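Local coordinates for ferritin light chain (Trichoplusia ni, PDB 1Z6O), which forms, together with the heavy chain, a secreted 24-subunit shell that stores iron, the light chain probably facilitating nucleation of the ferrihydrite core, at residues L41-K46 / A137-Y142; K74-L79 / A127-T132; K187-T190 / D196-L199. All coordinates share one frame; numbering follows the deposited sequence.

Contact 1: L41-K46 / A137-Y142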
ATOM      1  N   LEU A  41     -22.280  38.212  35.248  1.00 16.83           N
ATOM      2  CA  LEU A  41     -21.872  37.406  34.098  1.00 18.41           C
ATOM      3  C   LEU A  41     -22.236  38.149  32.810  1.00 19.79           C
ATOM      4  O   LEU A  41     -21.470  38.155  31.844  1.00 17.31           O
ATOM      5  CB  LEU A  41     -22.544  36.033  34.141  1.00 19.16           C
ATOM      6  CG  LEU A  41     -21.945  35.018  33.154  1.00 30.42           C
ATOM      7  CD1 LEU A  41     -20.470  34.755  33.523  1.00 24.48           C
ATOM      8  CD2 LEU A  41     -22.756  33.715  33.185  1.00 26.99           C
ATOM      9  N   GLN A  42     -23.406  38.786  32.785  1.00 16.64           N
ATOM     10  CA  GLN A  42     -23.799  39.555  31.605  1.00 18.33           C
ATOM     11  C   GLN A  42     -22.824  40.714  31.390  1.00 19.03           C
ATOM     12  O   GLN A  42     -22.418  40.990  30.259  1.00 18.81           O
ATOM     13  CB  GLN A  42     -25.213  40.119  31.771  1.00 18.08           C
ATOM     14  CG  GLN A  42     -26.306  39.055  31.760  1.00 17.98           C
ATOM     15  CD  GLN A  42     -27.672  39.656  32.033  1.00 29.02           C
ATOM     16  OE1 GLN A  42     -28.031  40.667  31.448  1.00 30.85           O
ATOM     17  NE2 GLN A  42     -28.438  39.030  32.911  1.00 29.12           N
ATOM     18  N   ALA A  43     -22.460  41.409  32.466  1.00 15.99           N
ATOM     19  CA  ALA A  43     -21.520  42.527  32.343  1.00 17.25           C
ATOM     20  C   ALA A  43     -20.126  42.030  31.923  1.00 18.43           C
ATOM     21  O   ALA A  43     -19.341  42.780  31.348  1.00 17.15           O
ATOM     22  CB  ALA A  43     -21.424  43.305  33.683  1.00 17.82           C
ATOM     23  N   TYR A  44     -19.817  40.771  32.220  1.00 16.43           N
ATOM     24  CA  TYR A  44     -18.513  40.200  31.855  1.00 17.69           C
ATOM     25  C   TYR A  44     -18.469  39.972  30.335  1.00 17.09           C
ATOM     26  O   TYR A  44     -17.422  40.136  29.707  1.00 16.76           O
ATOM     27  CB  TYR A  44     -18.288  38.878  32.612  1.00 15.75           C
ATOM     28  CG  TYR A  44     -16.831  38.429  32.687  1.00 16.86           C
ATOM     29  CD1 TYR A  44     -15.796  39.357  32.873  1.00 17.00           C
ATOM     30  CD2 TYR A  44     -16.503  37.075  32.662  1.00 17.38           C
ATOM     31  CE1 TYR A  44     -14.464  38.935  33.044  1.00 17.37           C
ATOM     32  CE2 TYR A  44     -15.177  36.642  32.828  1.00 18.76           C
ATOM     33  CZ  TYR A  44     -14.168  37.577  33.021  1.00 18.76           C
ATOM     34  OH  TYR A  44     -12.863  37.143  33.200  1.00 19.08           O
ATOM     35  N   ALA A  45     -19.603  39.593  29.741  1.00 16.25           N
ATOM     36  CA  ALA A  45     -19.651  39.417  28.285  1.00 16.55           C
ATOM     37  C   ALA A  45     -19.425  40.796  27.657  1.00 19.19           C
ATOM     38  O   ALA A  45     -18.722  40.940  26.659  1.00 16.54           O
ATOM     39  CB  ALA A  45     -21.020  38.874  27.851  1.00 16.15           C
ATOM     40  N   LYS A  46     -20.032  41.812  28.256  1.00 17.55           N
ATOM     41  CA  LYS A  46     -19.908  43.176  27.755  1.00 20.09           C
ATOM     42  C   LYS A  46     -18.464  43.676  27.835  1.00 17.82           C
ATOM     43  O   LYS A  46     -17.986  44.368  26.929  1.00 17.30           O
ATOM     44  CB  LYS A  46     -20.837  44.092  28.556  1.00 21.07           C
ATOM     45  CG  LYS A  46     -20.756  45.567  28.191  1.00 29.83           C
ATOM     46  CD  LYS A  46     -21.688  46.372  29.092  1.00 40.60           C
ATOM     47  CE  LYS A  46     -21.373  47.852  29.035  1.00 55.14           C
ATOM     48  NZ  LYS A  46     -22.287  48.617  29.922  1.00 74.22           N
ATOM     49  N   ALA A 137      -9.022  39.277  34.563  1.00 16.01           N
ATOM     50  CA  ALA A 137      -8.755  38.204  35.521  1.00 17.08           C
ATOM     51  C   ALA A 137      -9.354  38.503  36.891  1.00 17.46           C
ATOM     52  O   ALA A 137      -9.943  37.624  37.519  1.00 16.38           O
ATOM     53  CB  ALA A 137      -7.237  37.970  35.646  1.00 15.17           C
ATOM     54  N   GLU A 138      -9.206  39.737  37.364  1.00 16.60           N
ATOM     55  CA  GLU A 138      -9.751  40.085  38.671  1.00 17.40           C
ATOM     56  C   GLU A 138     -11.274  40.144  38.638  1.00 19.85           C
ATOM     57  O   GLU A 138     -11.930  39.916  39.657  1.00 17.77           O
ATOM     58  CB  GLU A 138      -9.136  41.401  39.171  1.00 19.49           C
ATOM     59  CG  GLU A 138      -7.649  41.196  39.521  1.00 22.11           C
ATOM     60  CD  GLU A 138      -6.955  42.448  40.012  1.00 33.65           C
ATOM     61  OE1 GLU A 138      -7.527  43.544  39.860  1.00 30.94           O
ATOM     62  OE2 GLU A 138      -5.824  42.336  40.542  1.00 28.38           O
ATOM     63  N   ARG A 139     -11.842  40.442  37.474  1.00 16.52           N
ATOM     64  CA  ARG A 139     -13.299  40.451  37.363  1.00 17.11           C
ATOM     65  C   ARG A 139     -13.764  38.990  37.497  1.00 18.86           C
ATOM     66  O   ARG A 139     -14.784  38.717  38.123  1.00 17.29           O
ATOM     67  CB  ARG A 139     -13.747  41.030  36.016  1.00 17.71           C
ATOM     68  CG  ARG A 139     -15.278  41.118  35.859  1.00 23.55           C
ATOM     69  CD  ARG A 139     -15.888  42.188  36.775  1.00 26.36           C
ATOM     70  NE  ARG A 139     -15.549  43.541  36.329  1.00 26.77           N
ATOM     71  CZ  ARG A 139     -16.127  44.169  35.305  1.00 27.53           C
ATOM     72  NH1 ARG A 139     -17.096  43.582  34.598  1.00 24.98           N
ATOM     73  NH2 ARG A 139     -15.723  45.389  34.980  1.00 28.52           N
ATOM     74  N   ALA A 140     -13.029  38.040  36.915  1.00 17.41           N
ATOM     75  CA  ALA A 140     -13.425  36.639  37.065  1.00 17.25           C
ATOM     76  C   ALA A 140     -13.340  36.235  38.543  1.00 16.59           C
ATOM     77  O   ALA A 140     -14.192  35.501  39.031  1.00 16.10           O
ATOM     78  CB  ALA A 140     -12.530  35.712  36.213  1.00 16.02           C
ATOM     79  N   PHE A 141     -12.311  36.702  39.250  1.00 14.84           N
ATOM     80  CA  PHE A 141     -12.167  36.382  40.679  1.00 16.66           C
ATOM     81  C   PHE A 141     -13.380  36.926  41.446  1.00 18.87           C
ATOM     82  O   PHE A 141     -13.903  36.286  42.353  1.00 16.64           O
ATOM     83  CB  PHE A 141     -10.906  37.038  41.262  1.00 14.23           C
ATOM     84  CG  PHE A 141      -9.623  36.264  41.023  1.00 15.62           C
ATOM     85  CD1 PHE A 141      -9.551  35.258  40.054  1.00 15.59           C
ATOM     86  CD2 PHE A 141      -8.482  36.560  41.774  1.00 19.57           C
ATOM     87  CE1 PHE A 141      -8.346  34.551  39.833  1.00 17.06           C
ATOM     88  CE2 PHE A 141      -7.278  35.865  41.564  1.00 20.66           C
ATOM     89  CZ  PHE A 141      -7.213  34.856  40.587  1.00 17.51           C
ATOM     90  N   TYR A 142     -13.803  38.125  41.077  1.00 16.81           N
ATOM     91  CA  TYR A 142     -14.943  38.778  41.723  1.00 17.38           C
ATOM     92  C   TYR A 142     -16.247  37.991  41.512  1.00 18.09           C
ATOM     93  O   TYR A 142     -16.999  37.745  42.453  1.00 16.97           O
ATOM     94  CB  TYR A 142     -15.083  40.191  41.157  1.00 22.58           C
ATOM     95  CG  TYR A 142     -16.239  40.966  41.730  1.00 24.96           C
ATOM     96  CD1 TYR A 142     -16.175  41.496  43.015  1.00 39.55           C
ATOM     97  CD2 TYR A 142     -17.402  41.164  40.989  1.00 25.04           C
ATOM     98  CE1 TYR A 142     -17.243  42.210  43.553  1.00 46.66           C
ATOM     99  CE2 TYR A 142     -18.480  41.875  41.515  1.00 35.23           C
ATOM    100  CZ  TYR A 142     -18.391  42.395  42.798  1.00 48.77           C
ATOM    101  OH  TYR A 142     -19.444  43.105  43.327  1.00 56.92           O
TER
HETATM  102  O   HOH W   1     -18.535  45.178  32.343  1.00 28.73           O
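Y44 and R139 mark the level at which segments 41-46 and 137-142 draw nearest, their CA atoms 7.6 Å apart on two helical turns that run antiparallel at 170°, with the segment axes 10.9 Å from each other. Across that gap the tyrosine does most of the reaching. A chi1 of -161°, which turns CG away from the main-chain N, carries the ring over to helix 122-148, where CD1 lies 3.5 Å from R139 CG and CE1 rests near R139 CB. The phenol end goes further, and OH comes to 3.4 Å from the methyl CB of A140; ring and methyl meet obliquely. That hydroxyl is hydrogen-bonded to the carbonyl O of L136, one turn back on the same helix, which ties the polar tip of the ring down. These two helices, 37-61 and 122-148, belong to the four-helix bundle of the ferritin fold, and Y44 also meets H48 edge-to-face and F167 of helix 157-190. An alanine at Y44 is likely to open a gap beside R139 and A140 and leave the L136 carbonyl without its side-chain partner. R139 comes the other way alongside the ring, its chain bent at chi2 and chi3, with the guanidinium plane 46° from that of the ring. Its NH1 does not bond A43 directly; a water in the guanidinium plane accepts from R139 NH1 at 3.1 Å and donates to A43 O at 2.7 Å.

Contact 2: K74-L79 / A127-T132; sequences KLFKKL and AKALDT
A chi1 of -80° brings the F76 ring up to A129 on helix 122-148; it sets CG beside the backbone N and anti to the carbonyl carbon, so that a CB pointing neither at nor away from segment 127-132 still delivers a ring to it. L79 takes a similar first torsion (chi1 -71°) and then runs on extended, but its CB already points at the facing helix. Both side chains converge on one small target, the methyl of A129. The ring touches with two of its atoms: CE2 is 3.9 Å from A129 CB and CZ is 4.1 Å from the same A129 CB, the methyl set obliquely to the ring plane. From the next turn of helix 70-96, L79 adds one branch, CD1, at 4.3 Å from A129 CB. The aromatic ring is also backed by its sequence neighbour, for L75 CD2 lies 4.1 Å above the ring plane, over its centre, which restricts the room for the ring on that face. The contact is purely apolar and modest, burying 86 Å² in all, and the nearest CA atoms, those of F76 and A129, are 8.4 Å apart. Helix 37-61 supplies more of the packing, S58 and A59 against F76 and Y55 against L79, while Y116 touches F76 from a loop. On the other side of helix 122-148, D131 OD1 and OD2 accept hydrogen bonds from the backbone N atoms of C4 and Y5 of a neighbouring light chain. A phenylalanine and a leucine of helix 70-96 thus close on the alanine of helix 122-148 within the four-helix bundle of the ferritin fold.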
ATOM      1  N   LYS A  74       0.056  41.006  15.540  1.00 17.69           N
ATOM      2  CA  LYS A  74      -0.424  39.633  15.690  1.00 19.53           C
ATOM      3  C   LYS A  74      -0.819  39.349  17.148  1.00 19.47           C
ATOM      4  O   LYS A  74      -1.801  38.644  17.415  1.00 18.00           O
ATOM      5  CB  LYS A  74       0.679  38.660  15.262  1.00 22.44           C
ATOM      6  CG  LYS A  74       0.279  37.199  15.270  1.00 31.75           C
ATOM      7  CD  LYS A  74       1.455  36.326  14.820  1.00 40.33           C
ATOM      8  CE  LYS A  74       1.048  34.865  14.708  1.00 55.03           C
ATOM      9  NZ  LYS A  74       2.207  33.998  14.355  1.00 68.02           N
ATOM     10  N   LEU A  75      -0.047  39.889  18.087  1.00 16.37           N
ATOM     11  CA  LEU A  75      -0.332  39.703  19.510  1.00 17.67           C
ATOM     12  C   LEU A  75      -1.714  40.284  19.830  1.00 18.86           C
ATOM     13  O   LEU A  75      -2.546  39.632  20.475  1.00 16.81           O
ATOM     14  CB  LEU A  75       0.747  40.402  20.361  1.00 17.26           C
ATOM     15  CG  LEU A  75       0.633  40.321  21.896  1.00 23.93           C
ATOM     16  CD1 LEU A  75       1.984  40.639  22.542  1.00 25.43           C
ATOM     17  CD2 LEU A  75      -0.409  41.311  22.392  1.00 28.72           C
ATOM     18  N   PHE A  76      -1.966  41.507  19.374  1.00 15.44           N
ATOM     19  CA  PHE A  76      -3.257  42.135  19.643  1.00 15.76           C
ATOM     20  C   PHE A  76      -4.410  41.512  18.882  1.00 16.69           C
ATOM     21  O   PHE A  76      -5.530  41.460  19.381  1.00 17.05           O
ATOM     22  CB  PHE A  76      -3.193  43.635  19.364  1.00 15.08           C
ATOM     23  CG  PHE A  76      -2.555  44.407  20.475  1.00 18.58           C
ATOM     24  CD1 PHE A  76      -1.253  44.889  20.356  1.00 17.89           C
ATOM     25  CD2 PHE A  76      -3.246  44.610  21.671  1.00 17.39           C
ATOM     26  CE1 PHE A  76      -0.642  45.567  21.422  1.00 20.95           C
ATOM     27  CE2 PHE A  76      -2.651  45.286  22.741  1.00 20.24           C
ATOM     28  CZ  PHE A  76      -1.343  45.764  22.613  1.00 21.01           C
ATOM     29  N   LYS A  77      -4.142  41.030  17.676  1.00 14.91           N
ATOM     30  CA  LYS A  77      -5.192  40.397  16.890  1.00 16.89           C
ATOM     31  C   LYS A  77      -5.644  39.115  17.603  1.00 20.12           C
ATOM     32  O   LYS A  77      -6.836  38.784  17.643  1.00 17.83           O
ATOM     33  CB  LYS A  77      -4.658  40.091  15.489  1.00 20.39           C
ATOM     34  CG  LYS A  77      -5.598  39.283  14.613  1.00 25.98           C
ATOM     35  CD  LYS A  77      -6.913  39.987  14.391  1.00 40.58           C
ATOM     36  CE  LYS A  77      -7.749  39.199  13.386  1.00 54.91           C
ATOM     37  NZ  LYS A  77      -9.154  39.641  13.398  1.00 66.15           N
ATOM     38  N   LYS A  78      -4.690  38.391  18.176  1.00 17.05           N
ATOM     39  CA  LYS A  78      -5.026  37.168  18.899  1.00 19.53           C
ATOM     40  C   LYS A  78      -5.852  37.505  20.153  1.00 17.74           C
ATOM     41  O   LYS A  78      -6.835  36.825  20.455  1.00 18.04           O
ATOM     42  CB  LYS A  78      -3.752  36.418  19.288  1.00 21.16           C
ATOM     43  CG  LYS A  78      -4.019  35.138  20.064  1.00 34.64           C
ATOM     44  CD  LYS A  78      -2.741  34.337  20.272  1.00 49.27           C
ATOM     45  CE  LYS A  78      -3.022  33.048  21.034  1.00 60.51           C
ATOM     46  NZ  LYS A  78      -1.784  32.246  21.250  1.00 71.86           N
ATOM     47  N   LEU A  79      -5.450  38.538  20.889  1.00 16.18           N
ATOM     48  CA  LEU A  79      -6.212  38.961  22.071  1.00 18.19           C
ATOM     49  C   LEU A  79      -7.633  39.373  21.660  1.00 19.55           C
ATOM     50  O   LEU A  79      -8.602  39.094  22.372  1.00 17.72           O
ATOM     51  CB  LEU A  79      -5.536  40.152  22.760  1.00 16.50           C
ATOM     52  CG  LEU A  79      -4.217  39.866  23.493  1.00 21.11           C
ATOM     53  CD1 LEU A  79      -3.708  41.160  24.129  1.00 21.18           C
ATOM     54  CD2 LEU A  79      -4.435  38.794  24.565  1.00 23.07           C
ATOM     55  N   ALA A 127       2.004  47.459  28.298  1.00 16.31           N
ATOM     56  CA  ALA A 127       1.590  47.792  29.664  1.00 18.83           C
ATOM     57  C   ALA A 127       0.070  47.849  29.751  1.00 20.71           C
ATOM     58  O   ALA A 127      -0.526  47.371  30.717  1.00 19.33           O
ATOM     59  CB  ALA A 127       2.180  49.149  30.088  1.00 18.56           C
ATOM     60  N   LYS A 128      -0.561  48.456  28.749  1.00 18.66           N
ATOM     61  CA  LYS A 128      -2.016  48.555  28.737  1.00 20.64           C
ATOM     62  C   LYS A 128      -2.625  47.168  28.539  1.00 19.42           C
ATOM     63  O   LYS A 128      -3.645  46.850  29.139  1.00 20.77           O
ATOM     64  CB  LYS A 128      -2.489  49.485  27.609  1.00 23.90           C
ATOM     65  CG  LYS A 128      -3.963  49.904  27.721  1.00 36.58           C
ATOM     66  CD  LYS A 128      -4.162  50.804  28.949  1.00 56.41           C
ATOM     67  CE  LYS A 128      -5.440  51.641  28.895  1.00 60.71           C
ATOM     68  NZ  LYS A 128      -6.698  50.853  29.059  1.00 68.43           N
ATOM     69  N   ALA A 129      -2.018  46.346  27.685  1.00 17.27           N
ATOM     70  CA  ALA A 129      -2.542  44.997  27.475  1.00 19.01           C
ATOM     71  C   ALA A 129      -2.460  44.230  28.804  1.00 18.80           C
ATOM     72  O   ALA A 129      -3.394  43.523  29.191  1.00 17.53           O
ATOM     73  CB  ALA A 129      -1.732  44.264  26.392  1.00 17.36           C
ATOM     74  N   LEU A 130      -1.337  44.376  29.503  1.00 17.64           N
ATOM     75  CA  LEU A 130      -1.157  43.697  30.784  1.00 17.87           C
ATOM     76  C   LEU A 130      -2.240  44.156  31.770  1.00 19.37           C
ATOM     77  O   LEU A 130      -2.893  43.325  32.408  1.00 17.45           O
ATOM     78  CB  LEU A 130       0.239  43.991  31.356  1.00 15.97           C
ATOM     79  CG  LEU A 130       0.561  43.429  32.750  1.00 19.76           C
ATOM     80  CD1 LEU A 130       0.481  41.891  32.735  1.00 16.29           C
ATOM     81  CD2 LEU A 130       1.979  43.884  33.160  1.00 18.72           C
ATOM     82  N   ASP A 131      -2.439  45.469  31.895  1.00 17.90           N
ATOM     83  CA  ASP A 131      -3.464  45.995  32.805  1.00 18.94           C
ATOM     84  C   ASP A 131      -4.872  45.507  32.461  1.00 20.25           C
ATOM     85  O   ASP A 131      -5.645  45.148  33.350  1.00 17.16           O
ATOM     86  CB  ASP A 131      -3.505  47.531  32.792  1.00 20.70           C
ATOM     87  CG  ASP A 131      -2.260  48.166  33.401  1.00 32.73           C
ATOM     88  OD1 ASP A 131      -1.637  47.559  34.299  1.00 29.99           O
ATOM     89  OD2 ASP A 131      -1.919  49.295  32.988  1.00 32.70           O
ATOM     90  N   THR A 132      -5.227  45.514  31.179  1.00 16.18           N
ATOM     91  CA  THR A 132      -6.571  45.076  30.809  1.00 17.89           C
ATOM     92  C   THR A 132      -6.763  43.576  31.030  1.00 18.10           C
ATOM     93  O   THR A 132      -7.869  43.144  31.352  1.00 17.39           O
ATOM     94  CB  THR A 132      -6.927  45.447  29.337  1.00 22.34           C
ATOM     95  OG1 THR A 132      -5.979  44.859  28.445  1.00 21.35           O
ATOM     96  CG2 THR A 132      -6.920  46.958  29.154  1.00 22.73           C
TER

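Contact 3: K187-T190 / D196-L199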
ATOM      1  N   LYS A 187      14.306  46.336  29.985  1.00 20.28           N
ATOM      2  CA  LYS A 187      15.751  46.141  29.928  1.00 21.80           C
ATOM      3  C   LYS A 187      16.367  46.736  28.665  1.00 22.22           C
ATOM      4  O   LYS A 187      17.459  47.296  28.723  1.00 21.91           O
ATOM      5  CB  LYS A 187      16.096  44.651  30.031  1.00 23.86           C
ATOM      6  CG  LYS A 187      15.748  44.065  31.397  1.00 33.55           C
ATOM      7  CD  LYS A 187      16.042  42.573  31.486  1.00 39.62           C
ATOM      8  CE  LYS A 187      15.609  42.000  32.844  1.00 44.35           C
ATOM      9  NZ  LYS A 187      16.086  40.586  33.005  1.00 65.72           N
ATOM     10  N   PHE A 188      15.678  46.614  27.529  1.00 19.91           N
ATOM     11  CA  PHE A 188      16.192  47.176  26.272  1.00 20.76           C
ATOM     12  C   PHE A 188      16.320  48.689  26.417  1.00 26.76           C
ATOM     13  O   PHE A 188      17.227  49.315  25.869  1.00 23.89           O
ATOM     14  CB  PHE A 188      15.228  46.918  25.106  1.00 18.46           C
ATOM     15  CG  PHE A 188      15.044  45.462  24.757  1.00 17.82           C
ATOM     16  CD1 PHE A 188      13.839  45.026  24.214  1.00 19.60           C
ATOM     17  CD2 PHE A 188      16.078  44.540  24.930  1.00 18.63           C
ATOM     18  CE1 PHE A 188      13.654  43.689  23.842  1.00 19.73           C
ATOM     19  CE2 PHE A 188      15.908  43.196  24.559  1.00 20.94           C
ATOM     20  CZ  PHE A 188      14.692  42.774  24.015  1.00 20.74           C
ATOM     21  N   ILE A 189      15.380  49.277  27.146  1.00 21.67           N
ATOM     22  CA  ILE A 189      15.363  50.721  27.336  1.00 22.65           C
ATOM     23  C   ILE A 189      16.424  51.210  28.315  1.00 24.43           C
ATOM     24  O   ILE A 189      17.032  52.256  28.102  1.00 28.18           O
ATOM     25  CB  ILE A 189      13.959  51.182  27.839  1.00 23.88           C
ATOM     26  CG1 ILE A 189      12.938  51.026  26.710  1.00 21.79           C
ATOM     27  CG2 ILE A 189      14.009  52.638  28.361  1.00 25.72           C
ATOM     28  CD1 ILE A 189      11.482  51.076  27.186  1.00 23.10           C
ATOM     29  N   THR A 190      16.666  50.449  29.373  1.00 24.68           N
ATOM     30  CA  THR A 190      17.611  50.886  30.390  1.00 31.34           C
ATOM     31  C   THR A 190      19.062  50.428  30.287  1.00 35.26           C
ATOM     32  O   THR A 190      19.963  51.183  30.637  1.00 30.65           O
ATOM     33  CB  THR A 190      17.099  50.517  31.798  1.00 32.49           C
ATOM     34  OG1 THR A 190      17.051  49.093  31.935  1.00 37.84           O
ATOM     35  CG2 THR A 190      15.696  51.074  32.015  1.00 35.92           C
ATOM     36  N   ASP A 196      20.762  50.088  22.382  1.00 21.47           N
ATOM     37  CA  ASP A 196      20.315  49.071  21.442  1.00 22.52           C
ATOM     38  C   ASP A 196      18.809  49.085  21.207  1.00 20.91           C
ATOM     39  O   ASP A 196      18.287  48.217  20.508  1.00 21.27           O
ATOM     40  CB  ASP A 196      20.714  47.683  21.949  1.00 25.06           C
ATOM     41  CG  ASP A 196      22.192  47.385  21.736  1.00 39.78           C
ATOM     42  OD1 ASP A 196      22.894  48.239  21.155  1.00 39.48           O
ATOM     43  OD2 ASP A 196      22.648  46.300  22.145  1.00 32.90           O
ATOM     44  N   LEU A 197      18.112  50.070  21.759  1.00 19.38           N
ATOM     45  CA  LEU A 197      16.654  50.076  21.644  1.00 21.04           C
ATOM     46  C   LEU A 197      16.027  49.834  20.271  1.00 17.63           C
ATOM     47  O   LEU A 197      15.156  48.978  20.143  1.00 18.34           O
ATOM     48  CB  LEU A 197      16.064  51.364  22.241  1.00 19.99           C
ATOM     49  CG  LEU A 197      14.525  51.370  22.320  1.00 23.05           C
ATOM     50  CD1 LEU A 197      14.024  50.186  23.171  1.00 19.94           C
ATOM     51  CD2 LEU A 197      14.047  52.697  22.928  1.00 26.04           C
ATOM     52  N   SER A 198      16.447  50.562  19.236  1.00 16.62           N
ATOM     53  CA  SER A 198      15.795  50.356  17.945  1.00 19.19           C
ATOM     54  C   SER A 198      16.032  48.954  17.388  1.00 18.82           C
ATOM     55  O   SER A 198      15.112  48.330  16.850  1.00 16.74           O
ATOM     56  CB  SER A 198      16.226  51.433  16.932  1.00 21.47           C
ATOM     57  OG  SER A 198      17.568  51.237  16.527  1.00 32.81           O
ATOM     58  N   LEU A 199      17.250  48.440  17.515  1.00 16.67           N
ATOM     59  CA  LEU A 199      17.513  47.093  17.013  1.00 17.54           C
ATOM     60  C   LEU A 199      16.769  46.070  17.875  1.00 17.37           C
ATOM     61  O   LEU A 199      16.264  45.066  17.371  1.00 17.05           O
ATOM     62  CB  LEU A 199      19.016  46.788  17.043  1.00 16.92           C
ATOM     63  CG  LEU A 199      19.434  45.418  16.493  1.00 20.67           C
ATOM     64  CD1 LEU A 199      19.057  45.306  15.013  1.00 18.98           C
ATOM     65  CD2 LEU A 199      20.955  45.243  16.673  1.00 20.08           C
TER
HETATM   66  O   HOH W   2      19.845  48.951  25.228  1.00 29.33           O
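L197 extends one methyl, CD1, into the angle between two consecutive residues of helix 157-190, lying 3.8 Å from I189 CG1 and 4.0 Å from F188 CB. A chi1 of -173° sets its CG opposite the backbone N and, with chi2 at 59°, puts CD1 at the neighbouring helix, where the leucine runs alongside I189 in the same sense. I189 starts from a CB directed away from segment 196-199, yet chi1 of -70° leaves CG1 beside the backbone N, where the leucine methyl meets it. F188 behaves differently. Its CB faces the partner segment and makes the contact, whereas the ring leads off to pack on A200 and F204 of helix 197-211. A water also joins the two backbones, donating to F188 O at 2.7 Å and accepting from D196 N at 3.2 Å. D196 holds the N-cap position of helix 197-211, although its carboxylate makes no capping bond; OD2 instead bonds H174 ND1 of a heavy chain. The chemistry thus implies a turn between two helices closed by aliphatic packing and a bridging water, with the carboxylate at the helix start committed to the interface between light and heavy chains.

Contacts 1 and 2 share helix 122-148, which packs on helix 37-61 in the first and on helix 70-96 in the second; their centres are about 17 Å apart and their nearest atoms about 5 Å, without touching. In chain order, contact 2 is nested within the loop that contact 1 closes. Contact 3 follows both, where the chain turns from helix 157-190 to helix 197-211, with its centre about 36 Å from that of contact 1 and about 21 Å from that of contact 2. A bound calcium ion lies about 13 Å from the side chain of A140 in contact 1, and Q161 and E164 of helix 157-190 bind calcium in this structure.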